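Multi-copper Oxidase CueO (Ochrobactrum, PDB 6EVG) is a laccase-like multicopper oxidase that oxidises lignin model compounds and lignosulfonate, probably passing the electrons through its copper sites to dioxygen. Local coordinates at residues A[174-179]-A[202-207]; A[197-202]-A[229-234]; A[283-288]-A[295-300]. All blocks are in the same frame, centred on the assembly; numbering follows the deposited sequence.

The three contacts lie together in the middle cupredoxin-like β-sandwich of the chain. Contact 1 pairs strands 170-178 and 202-205 in one sheet; contact 3 is the hairpin of strands 282-287 and 295-303 in the opposing sheet. Their centres are about 11 Å apart, with Leu203 and Val205 packing on Thr286, Leu296 and Leu298. Contact 2 joins the loop after helix 191-196 to the loop entering strand 233-237, a neighbour of 282-287; its centre is about 9 Å from contact 1 and about 13 Å from contact 3. Along the chain contacts 1 and 2 interleave and share Asn202, whereas contact 3 follows both. Contact 2 thereby connects the sandwich to the neighbourhood of the bound copper.

Contact 1: residues A[174-179]-A[202-207]; sequences VLQDRR and NLIVNG
Gln176 and Ile204 form the tight middle of this antiparallel pair. Their two backbone N-H...O bonds are both 3.0 Å (Gln176 N to Ile204 O, Ile204 N to Gln176 O). Ile204 holds CG1 between its backbone N and carbonyl carbon (chi1 56°), which brings CG1 to 3.7 Å from Gln176 CB and carries CD1 on to Arg178 CG. A water knits this side further, donating to Val174 O and, at 2.8 Å, to Gln176 OE1 while accepting from Gly207 N. Tyr63 also binds Gln176 OE1, and Gly227 O takes its NE2, so the amide is fixed at both ends. Where the strand runs out, Asn206 substitutes its side chain for a backbone acceptor: OD1 receives Val174 N at 2.8 Å.

The other end is more open to solvent, though still well bonded. Arg178 N donates to Asn202 O, and Arg178 O accepts twice from the partly exposed Asn202, from N at 3.0 Å and from ND2 at 3.1 Å, the latter rising well out of the carbonyl plane. Beyond it Arg179 is exposed, and its guanidinium forms a salt bridge with Asp193.

On the opposite face Leu175 CD2 meets Val205 CG2 at 4.0 Å, the two side chains lying alongside each other. That face, with Leu203, packs on strands 233-237 and 295-303 of the second sheet, while strand 219-226 flanks 170-178 within its own sheet.

Contact 2: residues A[197-202]-A[229-234]; sequences GFRGGN and NARNFH
The C-terminal exit of helix 191-196, where Gly197 leaves the helix with positive phi, backs onto the loop leading into strand 233-237. Gly197 CA sits 3.7 Å from Ala230 CB, so the backbone of the helix end packs against the loop's methyl group. The same methyl is 3.5 Å from Phe198 O, and Asn229 CB approaches that carbonyl too. A water fills the next position along: it lies 2.7 Å from Phe198 O and accepts from Arg231 N at 2.9 Å, so two backbone groups that do not meet directly are joined through it.

In the cupredoxin-like fold this end lies near the copper site of His434, Cys490 and His495, Gly197 being about 8 Å from the copper ion. Helix 493-497 supplies the link, carrying both the ligand His495 and Glu494, which accepts from Phe198 N through one carboxylate oxygen and from Asn229 ND2 through the other, gripping both sides of the contact.

Along the rest of the contact, two arginines carry it. Their side chains cross at about a right angle, with the guanidinium planes 79° apart. Arg199 NE lies over one face of the Arg231 group, 3.7 Å above its plane and toward the rim, while Arg231 NH2 lies in the plane of the Arg199 group, at its edge. Arg231 extends CG anti to its backbone N (chi1 179°) and bends at chi3, which brings NH2 to 2.9 Å from Gly200 O. The bond is well bent, 136° at the hydrogen, and meets the carbonyl from above its plane. Asp177 forms a salt bridge with Arg231 NE and also accepts from Gly200 N; its negative charge probably eases the closeness of the two cations. Gly288 O accepts from Arg231 NH1.

Contact 3: residues A[283-288]-A[295-300]; sequences DLLTYG and DLHLMR
Leu284 leans on two successive residues of the facing strand: its CB rests 3.8 Å from Met299 CG, and its CD2 lies 4.0 Å from Leu298 CD1. Both can face it because the hairpin carries a classic beta bulge here. Leu284 O accepts from Leu298 N at 2.8 Å and, weakly, from Met299 N at 3.4 Å, while Leu284 N bonds to Met299 O. Beyond the bulge the pairing is regular again, with Thr286 and Leu296 exchanging two backbone bonds. Thr286 CB and CG2 turn to Leu298 CD1, extending the apolar surface that covers Leu203 of the opposing sheet.

The other face of the hairpin is mostly polar, Leu285 apart. Arg300, its chain extended from CG to NE, lays its aliphatic part along Asp283 OD1 and then bonds to that oxygen through NH1, a salt bridge of 2.9 Å and 163° at the hydrogen. OD1 lies in the guanidinium plane, but NH1 comes from above the carboxylate plane. His297 presents its CE1 edge to the same oxygen at 3.4 Å, its ring nearly perpendicular to the carboxylate, and a water links its ND1 to Asp283 OD2. Near the turn, Leu285 CB packs on the carboxylate carbon of Asp295, whose oxygens form salt bridges, OD1 with Arg261 and OD2 with Arg236 of strand 233-237.

With Arg300 bound directly, the Asp283 carboxylate is probably kept ionised, and its charge would tend to favour protonation of His297, an effect that the arginine would probably offset in part.

Contact 1: residues A[174-179]-A[202-207]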
ATOM      1  N   VAL A 174      -1.529   9.856   1.543  1.00  6.93           N
ATOM      2  CA  VAL A 174      -0.449   8.980   1.093  1.00  6.83           C
ATOM      3  C   VAL A 174       0.829   9.460   1.790  1.00  6.83           C
ATOM      4  O   VAL A 174       1.359  10.551   1.499  1.00  7.30           O
ATOM      5  CB  VAL A 174      -0.280   9.021  -0.454  1.00  7.60           C
ATOM      6  CG1 VAL A 174       0.858   8.105  -0.849  1.00  8.39           C
ATOM      7  CG2 VAL A 174      -1.593   8.668  -1.129  1.00  7.87           C
ATOM      8  N   LEU A 175       1.301   8.621   2.709  1.00  6.94           N
ATOM      9  CA  LEU A 175       2.460   8.943   3.542  1.00  7.00           C
ATOM     10  C   LEU A 175       3.729   8.420   2.859  1.00  6.76           C
ATOM     11  O   LEU A 175       3.787   7.213   2.533  1.00  7.68           O
ATOM     12  CB  LEU A 175       2.327   8.298   4.916  1.00  7.74           C
ATOM     13  CG  LEU A 175       1.018   8.502   5.675  1.00  7.95           C
ATOM     14  CD1 LEU A 175       1.051   7.824   7.039  1.00  8.52           C
ATOM     15  CD2 LEU A 175       0.654   9.991   5.843  1.00  9.25           C
ATOM     16  N   GLN A 176       4.723   9.286   2.670  1.00  7.20           N
ATOM     17  CA  GLN A 176       5.980   8.892   2.040  1.00  7.59           C
ATOM     18  C   GLN A 176       7.134   9.645   2.694  1.00  7.49           C
ATOM     19  O   GLN A 176       6.944  10.506   3.565  1.00  8.34           O
ATOM     20  CB  GLN A 176       5.966   9.101   0.528  1.00  7.88           C
ATOM     21  CG  GLN A 176       4.920   8.292  -0.186  1.00  8.23           C
ATOM     22  CD  GLN A 176       4.787   8.651  -1.636  1.00  7.98           C
ATOM     23  OE1 GLN A 176       4.560   9.837  -1.987  1.00  9.12           O
ATOM     24  NE2 GLN A 176       4.914   7.637  -2.511  1.00  9.45           N
ATOM     25  N   ASP A 177       8.353   9.317   2.296  1.00  8.19           N
ATOM     26  CA  ASP A 177       9.536  10.023   2.704  1.00  8.72           C
ATOM     27  C   ASP A 177      10.481  10.264   1.543  1.00  9.06           C
ATOM     28  O   ASP A 177      10.370   9.626   0.492  1.00 10.59           O
ATOM     29  CB  ASP A 177      10.256   9.362   3.891  1.00 10.09           C
ATOM     30  CG  ASP A 177      10.852   7.991   3.670  1.00 10.31           C
ATOM     31  OD1 ASP A 177      10.475   7.328   2.693  1.00 11.87           O
ATOM     32  OD2 ASP A 177      11.709   7.558   4.528  1.00 10.90           O
ATOM     33  N   ARG A 178      11.362  11.231   1.696  1.00  9.07           N
ATOM     34  CA  ARG A 178      12.251  11.668   0.651  1.00  8.89           C
ATOM     35  C   ARG A 178      13.640  11.982   1.228  1.00  9.43           C
ATOM     36  O   ARG A 178      13.779  12.711   2.207  1.00 10.33           O
ATOM     37  CB  ARG A 178      11.768  12.992   0.040  1.00  9.49           C
ATOM     38  CG  ARG A 178      10.440  12.921  -0.680  1.00  9.71           C
ATOM     39  CD  ARG A 178      10.489  12.050  -1.945  1.00  9.21           C
ATOM     40  NE  ARG A 178      11.434  12.583  -2.889  1.00  9.02           N
ATOM     41  CZ  ARG A 178      11.445  12.236  -4.177  1.00  8.94           C
ATOM     42  NH1 ARG A 178      10.631  11.328  -4.621  1.00  9.59           N
ATOM     43  NH2 ARG A 178      12.284  12.863  -5.013  1.00 10.27           N
ATOM     44  N   ARG A 179      14.679  11.448   0.563  1.00  9.60           N
ATOM     45  CA  ARG A 179      16.047  11.898   0.781  1.00  9.79           C
ATOM     46  C   ARG A 179      16.315  13.201   0.013  1.00  9.64           C
ATOM     47  O   ARG A 179      17.116  14.012   0.482  1.00 10.80           O
ATOM     48  CB  ARG A 179      17.035  10.795   0.403  1.00 10.33           C
ATOM     49  CG  ARG A 179      18.484  11.095   0.649  1.00 11.28           C
ATOM     50  CD  ARG A 179      19.407   9.923   0.528  1.00 11.72           C
ATOM     51  NE  ARG A 179      19.027   8.883   1.489  1.00 11.05           N
ATOM     52  CZ  ARG A 179      19.467   7.622   1.497  1.00 11.51           C
ATOM     53  NH1 ARG A 179      20.372   7.244   0.616  1.00 11.98           N
ATOM     54  NH2 ARG A 179      19.024   6.760   2.379  1.00 11.84           N
ATOM     55  N   ASN A 202      12.968  13.778   4.931  1.00 11.51           N
ATOM     56  CA  ASN A 202      11.867  14.715   4.609  1.00 11.49           C
ATOM     57  C   ASN A 202      10.585  13.908   4.484  1.00 10.85           C
ATOM     58  O   ASN A 202      10.448  13.118   3.535  1.00 15.00           O
ATOM     59  CB  ASN A 202      12.160  15.429   3.299  1.00 12.35           C
ATOM     60  CG  ASN A 202      13.419  16.199   3.308  1.00 14.13           C
ATOM     61  OD1 ASN A 202      13.495  17.279   3.860  1.00 21.13           O
ATOM     62  ND2 ASN A 202      14.442  15.676   2.663  1.00 17.84           N
ATOM     63  N   LEU A 203       9.635  14.099   5.381  1.00  9.49           N
ATOM     64  CA  LEU A 203       8.354  13.378   5.290  1.00  8.70           C
ATOM     65  C   LEU A 203       7.391  14.165   4.442  1.00  9.15           C
ATOM     66  O   LEU A 203       7.389  15.394   4.519  1.00 11.36           O
ATOM     67  CB  LEU A 203       7.791  13.145   6.675  1.00  9.85           C
ATOM     68  CG  LEU A 203       8.708  12.480   7.702  1.00 10.67           C
ATOM     69  CD1 LEU A 203       7.935  12.158   8.978  1.00 12.81           C
ATOM     70  CD2 LEU A 203       9.296  11.153   7.141  1.00 11.21           C
ATOM     71  N   ILE A 204       6.593  13.448   3.670  1.00  8.24           N
ATOM     72  CA  ILE A 204       5.609  14.091   2.785  1.00  8.43           C
ATOM     73  C   ILE A 204       4.252  13.403   2.910  1.00  8.07           C
ATOM     74  O   ILE A 204       4.162  12.213   3.220  1.00  8.29           O
ATOM     75  CB  ILE A 204       6.099  14.125   1.324  1.00  8.70           C
ATOM     76  CG1 ILE A 204       6.433  12.725   0.802  1.00  9.00           C
ATOM     77  CG2 ILE A 204       7.286  15.072   1.206  1.00  9.23           C
ATOM     78  CD1 ILE A 204       6.666  12.667  -0.697  1.00  9.67           C
ATOM     79  N   VAL A 205       3.207  14.199   2.654  1.00  7.64           N
ATOM     80  CA  VAL A 205       1.830  13.698   2.559  1.00  7.56           C
ATOM     81  C   VAL A 205       1.250  14.221   1.268  1.00  7.48           C
ATOM     82  O   VAL A 205       1.279  15.413   0.980  1.00  8.06           O
ATOM     83  CB  VAL A 205       0.967  14.084   3.770  1.00  8.39           C
ATOM     84  CG1 VAL A 205      -0.412  13.438   3.678  1.00  8.58           C
ATOM     85  CG2 VAL A 205       1.664  13.741   5.097  1.00  8.45           C
ATOM     86  N   ASN A 206       0.746  13.281   0.444  1.00  7.38           N
ATOM     87  CA  ASN A 206       0.217  13.644  -0.874  1.00  7.97           C
ATOM     88  C   ASN A 206       1.183  14.515  -1.650  1.00  8.29           C
ATOM     89  O   ASN A 206       0.785  15.408  -2.387  1.00 10.16           O
ATOM     90  CB  ASN A 206      -1.195  14.264  -0.789  1.00  8.12           C
ATOM     91  CG  ASN A 206      -2.221  13.291  -0.257  1.00  8.26           C
ATOM     92  OD1 ASN A 206      -1.920  12.110  -0.013  1.00  8.98           O
ATOM     93  ND2 ASN A 206      -3.462  13.770  -0.078  1.00  8.66           N
ATOM     94  N   GLY A 207       2.473  14.171  -1.558  1.00  8.17           N
ATOM     95  CA  GLY A 207       3.484  14.820  -2.347  1.00  8.69           C
ATOM     96  C   GLY A 207       4.063  16.104  -1.837  1.00  8.76           C
ATOM     97  O   GLY A 207       4.909  16.704  -2.540  1.00 10.95           O
TER
HETATM   98  O   HOH W   1       3.279  11.661  -0.368  1.00  9.49           O

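Contact 2: residues A[197-202]-A[229-234]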
ATOM      1  N   GLY A 197      16.743  -1.034   3.616  1.00 10.93           N
ATOM      2  CA  GLY A 197      15.664  -0.212   3.056  1.00 10.85           C
ATOM      3  C   GLY A 197      16.078   1.237   2.946  1.00 10.34           C
ATOM      4  O   GLY A 197      16.834   1.747   3.773  1.00 11.69           O
ATOM      5  N   PHE A 198      15.556   1.904   1.926  1.00  9.60           N
ATOM      6  CA  PHE A 198      15.857   3.293   1.623  1.00  9.32           C
ATOM      7  C   PHE A 198      14.881   4.178   2.368  1.00  9.57           C
ATOM      8  O   PHE A 198      13.674   4.130   2.099  1.00 10.39           O
ATOM      9  CB  PHE A 198      15.733   3.519   0.127  1.00  9.18           C
ATOM     10  CG  PHE A 198      16.009   4.901  -0.380  1.00  9.58           C
ATOM     11  CD1 PHE A 198      17.303   5.287  -0.720  1.00 10.40           C
ATOM     12  CD2 PHE A 198      15.018   5.832  -0.507  1.00 11.42           C
ATOM     13  CE1 PHE A 198      17.570   6.535  -1.287  1.00 11.43           C
ATOM     14  CE2 PHE A 198      15.271   7.092  -1.044  1.00 12.30           C
ATOM     15  CZ  PHE A 198      16.532   7.441  -1.407  1.00 12.50           C
ATOM     16  N   ARG A 199      15.418   5.051   3.242  1.00 10.01           N
ATOM     17  CA  ARG A 199      14.615   6.040   3.995  1.00 10.43           C
ATOM     18  C   ARG A 199      15.227   7.438   3.805  1.00 10.25           C
ATOM     19  O   ARG A 199      16.412   7.592   3.505  1.00 12.24           O
ATOM     20  CB  ARG A 199      14.618   5.734   5.496  1.00 12.15           C
ATOM     21  CG  ARG A 199      13.886   4.439   5.819  1.00 13.29           C
ATOM     22  CD  ARG A 199      13.847   4.029   7.291  1.00 17.46           C
ATOM     23  NE  ARG A 199      13.905   5.050   8.311  1.00 22.31           N
ATOM     24  CZ  ARG A 199      14.143   4.912   9.638  1.00 25.94           C
ATOM     25  NH1 ARG A 199      14.470   3.746  10.217  1.00 29.54           N
ATOM     26  NH2 ARG A 199      14.084   5.968  10.396  1.00 24.40           N
ATOM     27  N   GLY A 200      14.402   8.460   3.964  1.00 10.87           N
ATOM     28  CA  GLY A 200      14.872   9.843   3.964  1.00 12.35           C
ATOM     29  C   GLY A 200      14.257  10.646   5.071  1.00 11.63           C
ATOM     30  O   GLY A 200      13.239  10.238   5.623  1.00 13.13           O
ATOM     31  N   GLY A 201      14.858  11.786   5.351  1.00 12.82           N
ATOM     32  CA  GLY A 201      14.425  12.618   6.504  1.00 14.03           C
ATOM     33  C   GLY A 201      13.316  13.577   6.206  1.00 12.74           C
ATOM     34  O   GLY A 201      12.769  14.181   7.126  1.00 16.54           O
ATOM     35  N   ASN A 202      12.968  13.778   4.931  1.00 11.51           N
ATOM     36  CA  ASN A 202      11.867  14.715   4.609  1.00 11.49           C
ATOM     37  C   ASN A 202      10.585  13.908   4.484  1.00 10.85           C
ATOM     38  O   ASN A 202      10.448  13.118   3.535  1.00 15.00           O
ATOM     39  CB  ASN A 202      12.160  15.429   3.299  1.00 12.35           C
ATOM     40  CG  ASN A 202      13.419  16.199   3.308  1.00 14.13           C
ATOM     41  OD1 ASN A 202      13.495  17.279   3.860  1.00 21.13           O
ATOM     42  ND2 ASN A 202      14.442  15.676   2.663  1.00 17.84           N
ATOM     43  N   ASN A 229       9.162   3.683   0.218  1.00  8.20           N
ATOM     44  CA  ASN A 229       9.971   2.524  -0.140  1.00  8.53           C
ATOM     45  C   ASN A 229      10.127   1.531   0.987  1.00  7.88           C
ATOM     46  O   ASN A 229      10.222   0.333   0.754  1.00  9.26           O
ATOM     47  CB  ASN A 229      11.363   2.968  -0.616  1.00  8.66           C
ATOM     48  CG  ASN A 229      11.376   3.466  -2.042  1.00  8.82           C
ATOM     49  OD1 ASN A 229      10.524   4.253  -2.459  1.00  9.90           O
ATOM     50  ND2 ASN A 229      12.377   2.996  -2.818  1.00  9.92           N
ATOM     51  N   ALA A 230      10.254   2.063   2.206  1.00  7.73           N
ATOM     52  CA  ALA A 230      10.730   1.227   3.337  1.00  8.27           C
ATOM     53  C   ALA A 230      10.242   1.676   4.699  1.00  8.20           C
ATOM     54  O   ALA A 230      10.023   0.832   5.568  1.00  9.25           O
ATOM     55  CB  ALA A 230      12.244   1.137   3.355  1.00  9.19           C
ATOM     56  N   ARG A 231      10.141   2.978   4.924  1.00  8.14           N
ATOM     57  CA  ARG A 231       9.806   3.527   6.230  1.00  8.30           C
ATOM     58  C   ARG A 231       8.470   2.993   6.710  1.00  7.99           C
ATOM     59  O   ARG A 231       7.483   3.024   5.953  1.00  8.54           O
ATOM     60  CB  ARG A 231       9.728   5.033   6.142  1.00  9.23           C
ATOM     61  CG  ARG A 231       9.367   5.744   7.430  1.00  9.71           C
ATOM     62  CD  ARG A 231       9.457   7.248   7.331  1.00  9.74           C
ATOM     63  NE  ARG A 231      10.808   7.740   7.192  1.00 10.14           N
ATOM     64  CZ  ARG A 231      11.617   8.082   8.201  1.00 10.49           C
ATOM     65  NH1 ARG A 231      11.196   7.957   9.458  1.00 12.77           N
ATOM     66  NH2 ARG A 231      12.815   8.560   7.963  1.00 12.65           N
ATOM     67  N   ASN A 232       8.383   2.606   7.987  1.00  8.14           N
ATOM     68  CA  ASN A 232       7.125   2.345   8.672  1.00  8.33           C
ATOM     69  C   ASN A 232       6.692   3.625   9.374  1.00  8.30           C
ATOM     70  O   ASN A 232       7.515   4.349   9.968  1.00  9.61           O
ATOM     71  CB  ASN A 232       7.258   1.249   9.696  1.00  8.92           C
ATOM     72  CG  ASN A 232       7.689  -0.057   9.080  1.00  9.02           C
ATOM     73  OD1 ASN A 232       7.118  -0.493   8.083  1.00  9.32           O
ATOM     74  ND2 ASN A 232       8.706  -0.702   9.672  1.00 11.22           N
ATOM     75  N   PHE A 233       5.389   3.939   9.302  1.00  8.00           N
ATOM     76  CA  PHE A 233       4.840   5.061  10.022  1.00  8.33           C
ATOM     77  C   PHE A 233       4.118   4.556  11.248  1.00  9.13           C
ATOM     78  O   PHE A 233       3.522   3.484  11.237  1.00  9.47           O
ATOM     79  CB  PHE A 233       3.900   5.892   9.122  1.00  8.46           C
ATOM     80  CG  PHE A 233       4.624   6.583   8.016  1.00  7.95           C
ATOM     81  CD1 PHE A 233       5.266   7.770   8.187  1.00  9.40           C
ATOM     82  CD2 PHE A 233       4.697   5.991   6.739  1.00  9.02           C
ATOM     83  CE1 PHE A 233       5.953   8.404   7.173  1.00 10.21           C
ATOM     84  CE2 PHE A 233       5.430   6.588   5.732  1.00  9.44           C
ATOM     85  CZ  PHE A 233       6.039   7.791   5.930  1.00  9.41           C
ATOM     86  N   HIS A 234       4.150   5.360  12.340  1.00  8.48           N
ATOM     87  CA  HIS A 234       3.508   4.982  13.590  1.00  8.78           C
ATOM     88  C   HIS A 234       2.795   6.277  14.030  1.00  8.42           C
ATOM     89  O   HIS A 234       3.420   7.112  14.708  1.00  9.10           O
ATOM     90  CB  HIS A 234       4.537   4.501  14.621  1.00  9.77           C
ATOM     91  CG  HIS A 234       5.444   3.425  14.139  1.00 10.80           C
ATOM     92  ND1 HIS A 234       5.076   2.092  14.075  1.00 12.08           N
ATOM     93  CD2 HIS A 234       6.715   3.504  13.689  1.00 11.61           C
ATOM     94  CE1 HIS A 234       6.109   1.396  13.594  1.00 12.82           C
ATOM     95  NE2 HIS A 234       7.118   2.232  13.365  1.00 12.58           N
TER
HETATM   96  O   HOH W   2      11.132   4.732   2.879  1.00  9.34           O

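Contact 3: residues A[283-288]-A[295-300]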
ATOM      1  N   ASP A 283      -1.982  18.206  15.026  1.00 10.85           N
ATOM      2  CA  ASP A 283      -0.965  17.721  14.069  1.00 10.65           C
ATOM      3  C   ASP A 283      -0.947  16.205  14.014  1.00 10.15           C
ATOM      4  O   ASP A 283      -1.072  15.534  15.025  1.00 11.99           O
ATOM      5  CB  ASP A 283       0.419  18.236  14.482  1.00 11.58           C
ATOM      6  CG  ASP A 283       0.515  19.753  14.404  1.00 14.82           C
ATOM      7  OD1 ASP A 283      -0.042  20.360  13.513  1.00 17.67           O
ATOM      8  OD2 ASP A 283       1.155  20.345  15.297  1.00 21.04           O
ATOM      9  N   LEU A 284      -0.747  15.669  12.815  1.00  9.43           N
ATOM     10  CA  LEU A 284      -0.452  14.237  12.632  1.00  9.08           C
ATOM     11  C   LEU A 284       1.039  14.058  12.731  1.00  8.41           C
ATOM     12  O   LEU A 284       1.803  14.758  12.055  1.00  9.50           O
ATOM     13  CB  LEU A 284      -0.961  13.777  11.254  1.00  9.57           C
ATOM     14  CG  LEU A 284      -0.930  12.284  11.007  1.00 10.49           C
ATOM     15  CD1 LEU A 284      -1.970  11.529  11.825  1.00 11.39           C
ATOM     16  CD2 LEU A 284      -1.143  11.981   9.509  1.00 11.29           C
ATOM     17  N   LEU A 285       1.445  13.148  13.619  1.00  8.95           N
ATOM     18  CA  LEU A 285       2.823  12.873  13.962  1.00  9.21           C
ATOM     19  C   LEU A 285       3.158  11.417  13.720  1.00  8.79           C
ATOM     20  O   LEU A 285       2.252  10.565  13.760  1.00  9.54           O
ATOM     21  CB  LEU A 285       3.105  13.133  15.457  1.00  9.80           C
ATOM     22  CG  LEU A 285       2.667  14.542  15.951  1.00 10.33           C
ATOM     23  CD1 LEU A 285       2.947  14.629  17.464  1.00 11.43           C
ATOM     24  CD2 LEU A 285       3.416  15.636  15.268  1.00 12.21           C
ATOM     25  N   THR A 286       4.435  11.093  13.494  1.00  8.81           N
ATOM     26  CA  THR A 286       4.880   9.703  13.472  1.00  8.64           C
ATOM     27  C   THR A 286       6.143   9.529  14.303  1.00  8.67           C
ATOM     28  O   THR A 286       7.042  10.370  14.245  1.00  9.67           O
ATOM     29  CB  THR A 286       5.205   9.214  12.021  1.00  8.61           C
ATOM     30  OG1 THR A 286       5.597   7.822  12.066  1.00  9.37           O
ATOM     31  CG2 THR A 286       6.206  10.073  11.282  1.00  9.08           C
ATOM     32  N   TYR A 287       6.283   8.376  14.948  1.00  9.31           N
ATOM     33  CA  TYR A 287       7.619   8.054  15.468  1.00 10.23           C
ATOM     34  C   TYR A 287       8.595   8.058  14.278  1.00 10.52           C
ATOM     35  O   TYR A 287       8.270   7.631  13.162  1.00  9.95           O
ATOM     36  CB  TYR A 287       7.689   6.683  16.119  1.00 10.37           C
ATOM     37  CG  TYR A 287       7.003   6.534  17.469  1.00 10.64           C
ATOM     38  CD1 TYR A 287       7.130   7.473  18.472  1.00 11.82           C
ATOM     39  CD2 TYR A 287       6.361   5.378  17.776  1.00 11.74           C
ATOM     40  CE1 TYR A 287       6.593   7.294  19.710  1.00 13.09           C
ATOM     41  CE2 TYR A 287       5.795   5.147  19.051  1.00 12.07           C
ATOM     42  CZ  TYR A 287       5.920   6.142  20.007  1.00 12.70           C
ATOM     43  OH  TYR A 287       5.373   5.937  21.251  1.00 16.35           O
ATOM     44  N   GLY A 288       9.829   8.529  14.507  1.00 11.09           N
ATOM     45  CA  GLY A 288      10.814   8.654  13.450  1.00 12.15           C
ATOM     46  C   GLY A 288      11.532   7.381  13.138  1.00 12.25           C
ATOM     47  O   GLY A 288      12.337   7.370  12.180  1.00 13.91           O
ATOM     48  N   ASP A 295       8.852  11.851  17.899  1.00 11.80           N
ATOM     49  CA  ASP A 295       7.836  12.131  16.869  1.00 11.10           C
ATOM     50  C   ASP A 295       8.306  13.205  15.905  1.00 11.40           C
ATOM     51  O   ASP A 295       8.876  14.239  16.288  1.00 13.46           O
ATOM     52  CB  ASP A 295       6.516  12.545  17.532  1.00 11.58           C
ATOM     53  CG  ASP A 295       5.623  11.387  17.901  1.00 11.68           C
ATOM     54  OD1 ASP A 295       5.504  10.468  17.094  1.00 14.31           O
ATOM     55  OD2 ASP A 295       4.901  11.462  18.979  1.00 12.42           O
ATOM     56  N   LEU A 296       7.975  12.969  14.640  1.00 10.40           N
ATOM     57  CA  LEU A 296       8.194  13.882  13.528  1.00 10.69           C
ATOM     58  C   LEU A 296       6.831  14.359  13.002  1.00  9.76           C
ATOM     59  O   LEU A 296       5.867  13.594  12.969  1.00 10.65           O
ATOM     60  CB  LEU A 296       8.951  13.173  12.401  1.00 11.50           C
ATOM     61  CG  LEU A 296      10.300  12.576  12.761  1.00 13.65           C
ATOM     62  CD1 LEU A 296      10.878  11.821  11.573  1.00 15.66           C
ATOM     63  CD2 LEU A 296      11.249  13.627  13.256  1.00 18.06           C
ATOM     64  N   HIS A 297       6.795  15.608  12.555  1.00 10.77           N
ATOM     65  CA  HIS A 297       5.583  16.202  12.002  1.00 10.81           C
ATOM     66  C   HIS A 297       5.290  15.634  10.590  1.00 10.51           C
ATOM     67  O   HIS A 297       6.180  15.614   9.722  1.00 12.10           O
ATOM     68  CB  HIS A 297       5.772  17.702  11.889  1.00 11.57           C
ATOM     69  CG  HIS A 297       4.560  18.436  11.446  1.00 11.71           C
ATOM     70  ND1 HIS A 297       3.521  18.746  12.288  1.00 13.62           N
ATOM     71  CD2 HIS A 297       4.232  18.928  10.227  1.00 11.66           C
ATOM     72  CE1 HIS A 297       2.601  19.399  11.581  1.00 12.22           C
ATOM     73  NE2 HIS A 297       3.013  19.534  10.338  1.00 12.27           N
ATOM     74  N   LEU A 298       4.047  15.217  10.379  1.00  9.59           N
ATOM     75  CA  LEU A 298       3.546  14.887   9.052  1.00  9.15           C
ATOM     76  C   LEU A 298       2.733  16.000   8.421  1.00  8.92           C
ATOM     77  O   LEU A 298       2.982  16.410   7.301  1.00  9.90           O
ATOM     78  CB  LEU A 298       2.736  13.586   9.067  1.00  9.07           C
ATOM     79  CG  LEU A 298       3.596  12.307   9.163  1.00 10.56           C
ATOM     80  CD1 LEU A 298       2.753  11.131   9.588  1.00 10.96           C
ATOM     81  CD2 LEU A 298       4.190  11.999   7.774  1.00 12.73           C
ATOM     82  N   MET A 299       1.679  16.465   9.127  1.00  9.28           N
ATOM     83  CA  MET A 299       0.771  17.450   8.583  1.00  9.18           C
ATOM     84  C   MET A 299      -0.081  18.041   9.692  1.00  9.36           C
ATOM     85  O   MET A 299      -0.054  17.520  10.825  1.00 10.06           O
ATOM     86  CB  MET A 299      -0.136  16.837   7.498  1.00  9.08           C
ATOM     87  CG  MET A 299      -1.061  15.772   8.025  1.00  9.92           C
ATOM     88  SD  MET A 299      -2.245  15.159   6.820  1.00 10.28           S
ATOM     89  CE  MET A 299      -3.281  16.566   6.588  1.00 12.30           C
ATOM     90  N   ARG A 300      -0.788  19.110   9.376  1.00  9.58           N
ATOM     91  CA  ARG A 300      -1.681  19.767  10.327  1.00 10.15           C
ATOM     92  C   ARG A 300      -3.110  19.740   9.838  1.00 10.41           C
ATOM     93  O   ARG A 300      -3.330  19.911   8.651  1.00 11.75           O
ATOM     94  CB  ARG A 300      -1.197  21.211  10.553  1.00 11.60           C
ATOM     95  CG  ARG A 300      -2.036  21.972  11.622  1.00 13.46           C
ATOM     96  CD  ARG A 300      -1.322  23.222  12.041  1.00 16.65           C
ATOM     97  NE  ARG A 300      -1.911  23.930  13.145  1.00 24.10           N
ATOM     98  CZ  ARG A 300      -1.837  23.648  14.468  1.00 28.63           C
ATOM     99  NH1 ARG A 300      -1.325  22.526  14.921  1.00 33.66           N
ATOM    100  NH2 ARG A 300      -2.367  24.507  15.353  1.00 35.29           N
TER
HETATM  101  O   HOH W   3       4.138  19.104  15.029  1.00 21.50           O